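Local coordinates for protein phosphatase (Mycoplasma pneumoniae M129, PDB 1T71) that probably hydrolyses phosphodiesters such as 2',3'-cyclic nucleotides, using a pair of iron ions in a calcineurin-like metallophosphoesterase fold, at residues I39-N44 with D156-T161. Sequence-based numbering, arbitrary orientation.
Sequences IVNAEN and DFHAET. With FE (Fe (III) ion), chain B; FE (Fe (III) ion), chain C.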
loop_
_atom_site.group_PDB
_atom_site.type_symbol
_atom_site.label_atom_id
_atom_site.label_comp_id
_atom_site.label_asym_id
_atom_site.label_seq_id
_atom_site.Cartn_x
_atom_site.Cartn_y
_atom_site.Cartn_z
ATOM N N ILE A 39 -6.405 1.302 6.845
ATOM C CA ILE A 39 -5.124 1.827 6.392
ATOM C C ILE A 39 -5.003 1.530 4.900
ATOM O O ILE A 39 -5.404 0.455 4.442
ATOM C CB ILE A 39 -3.958 1.132 7.129
ATOM C CG1 ILE A 39 -4.220 1.136 8.638
ATOM C CG2 ILE A 39 -2.636 1.832 6.810
ATOM C CD1 ILE A 39 -3.217 0.337 9.438
ATOM N N VAL A 40 -4.473 2.478 4.135
ATOM C CA VAL A 40 -4.310 2.247 2.706
ATOM C C VAL A 40 -3.043 2.883 2.174
ATOM O O VAL A 40 -2.566 3.882 2.701
ATOM C CB VAL A 40 -5.506 2.795 1.881
ATOM C CG1 VAL A 40 -6.820 2.439 2.571
ATOM C CG2 VAL A 40 -5.382 4.306 1.686
ATOM N N ASN A 41 -2.477 2.266 1.144
ATOM C CA ASN A 41 -1.297 2.809 0.489
ATOM C C ASN A 41 -1.948 3.607 -0.641
ATOM O O ASN A 41 -2.714 3.051 -1.429
ATOM C CB ASN A 41 -0.425 1.686 -0.078
ATOM C CG ASN A 41 0.802 2.211 -0.789
ATOM O OD1 ASN A 41 0.696 3.021 -1.707
ATOM N ND2 ASN A 41 1.980 1.752 -0.367
ATOM N N ALA A 42 -1.664 4.905 -0.709
ATOM C CA ALA A 42 -2.271 5.773 -1.720
ATOM C C ALA A 42 -1.278 6.384 -2.697
ATOM O O ALA A 42 -1.551 7.420 -3.307
ATOM C CB ALA A 42 -3.055 6.889 -1.020
ATOM N N GLU A 43 -0.142 5.723 -2.880
ATOM C CA GLU A 43 0.905 6.241 -3.753
ATOM C C GLU A 43 0.567 6.496 -5.224
ATOM O O GLU A 43 1.316 7.197 -5.902
ATOM C CB GLU A 43 2.140 5.338 -3.684
ATOM C CG GLU A 43 2.078 4.138 -4.601
ATOM C CD GLU A 43 3.398 3.890 -5.294
ATOM O OE1 GLU A 43 3.431 3.028 -6.188
ATOM O OE2 GLU A 43 4.401 4.560 -4.949
ATOM N N ASN A 44 -0.528 5.924 -5.727
ATOM C CA ASN A 44 -0.922 6.115 -7.131
ATOM C C ASN A 44 -2.271 6.827 -7.269
ATOM O O ASN A 44 -2.851 6.865 -8.352
ATOM C CB ASN A 44 -1.026 4.760 -7.838
ATOM C CG ASN A 44 0.319 4.066 -7.986
ATOM O OD1 ASN A 44 1.146 4.459 -8.808
ATOM N ND2 ASN A 44 0.543 3.035 -7.189
ATOM N N ASP A 156 4.513 -1.566 5.959
ATOM C CA ASP A 156 4.180 -1.617 4.539
ATOM C C ASP A 156 5.527 -1.545 3.819
ATOM O O ASP A 156 6.148 -0.480 3.760
ATOM C CB ASP A 156 3.296 -0.426 4.135
ATOM C CG ASP A 156 3.080 -0.338 2.622
ATOM O OD1 ASP A 156 2.246 0.479 2.159
ATOM O OD2 ASP A 156 3.754 -1.084 1.885
ATOM N N PHE A 157 5.983 -2.685 3.299
ATOM C CA PHE A 157 7.265 -2.762 2.595
ATOM C C PHE A 157 7.003 -2.628 1.102
ATOM O O PHE A 157 6.540 -3.567 0.454
ATOM C CB PHE A 157 7.953 -4.101 2.891
ATOM C CG PHE A 157 9.393 -4.171 2.443
ATOM C CD1 PHE A 157 9.931 -5.373 1.985
ATOM C CD2 PHE A 157 10.211 -3.043 2.479
ATOM C CE1 PHE A 157 11.266 -5.448 1.562
ATOM C CE2 PHE A 157 11.545 -3.105 2.059
ATOM C CZ PHE A 157 12.074 -4.310 1.599
ATOM N N HIS A 158 7.297 -1.452 0.566
ATOM C CA HIS A 158 7.076 -1.166 -0.844
ATOM C C HIS A 158 8.291 -1.628 -1.638
ATOM O O HIS A 158 9.258 -0.880 -1.798
ATOM C CB HIS A 158 6.854 0.342 -1.021
ATOM C CG HIS A 158 5.973 0.687 -2.176
ATOM N ND1 HIS A 158 6.448 1.300 -3.315
ATOM C CD2 HIS A 158 4.650 0.485 -2.378
ATOM C CE1 HIS A 158 5.453 1.461 -4.168
ATOM N NE2 HIS A 158 4.352 0.975 -3.625
ATOM N N ALA A 159 8.234 -2.861 -2.137
ATOM C CA ALA A 159 9.354 -3.436 -2.879
ATOM C C ALA A 159 8.927 -4.150 -4.153
ATOM O O ALA A 159 7.761 -4.538 -4.310
ATOM C CB ALA A 159 10.130 -4.391 -1.980
ATOM N N GLU A 160 9.887 -4.350 -5.047
ATOM C CA GLU A 160 9.618 -4.971 -6.340
ATOM C C GLU A 160 9.783 -6.487 -6.400
ATOM O O GLU A 160 8.954 -7.188 -6.967
ATOM C CB GLU A 160 10.528 -4.327 -7.394
ATOM C CG GLU A 160 9.850 -4.029 -8.721
ATOM C CD GLU A 160 9.570 -5.272 -9.520
ATOM O OE1 GLU A 160 8.797 -5.194 -10.488
ATOM O OE2 GLU A 160 10.133 -6.332 -9.179
ATOM N N THR A 161 10.857 -6.977 -5.802
ATOM C CA THR A 161 11.218 -8.387 -5.828
ATOM C C THR A 161 10.618 -9.347 -4.788
ATOM O O THR A 161 10.544 -9.022 -3.604
ATOM C CB THR A 161 12.761 -8.469 -5.770
ATOM O OG1 THR A 161 13.296 -8.173 -7.067
ATOM C CG2 THR A 161 13.219 -9.802 -5.323
HETATM FE FE FE B . 2.015 1.537 -6.900
HETATM FE FE FE C . 5.152 1.645 -6.460
#
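N41 and D156 both hold CG opposite the backbone N (chi1 179° and 172°), which extends the two side chains toward each other across the gap between their strands. ND2 of N41 gives a hydrogen bond to OD1 of D156 at 2.8 Å. It arrives on the syn side of the carboxylate, though the amide and carboxylate planes are strongly twisted. D156 is held further by T68 at OD1 and by T182 at OD2, so its buried carboxylate is well satisfied. At its other end, the N41 amide closes an Asx turn: OD1 accepts from the backbone N of E43 at 3.1 Å. One side chain thus links D156 to the turn that presents E43.

E43 bends at chi2 (138°) and brings its carboxylate to the metals. OE1 bridges the two iron ions, 2.2 Å from each FE. OE2 accepts from the backbone N of H72, which helps fix the carboxylate's rotation. H158 is a ligand of the chain C iron, but the ring as modelled turns CE1 to that metal, so its orientation is doubtful. In this modelled ring CE1 lies 3.3 Å from OE1 of E43, and CD2 lies 3.6 Å from ND2 of N41. N71 and H183 also bind the chain C iron. D12 shares the chain B iron with E43 and N44. The N44 amide sits 2.1 Å from that FE through the atom modelled as ND2; OD1 probably belongs there.

The contact is buried near the centre of the chain. It joins the C-terminal ends of strands 37-41 and 152-158, which belong to the two mixed sheets of the metallophosphoesterase sandwich. Strand 37-41 lies between 66-68 and 6-10, and strand 152-158 between 117-124 and 178-182.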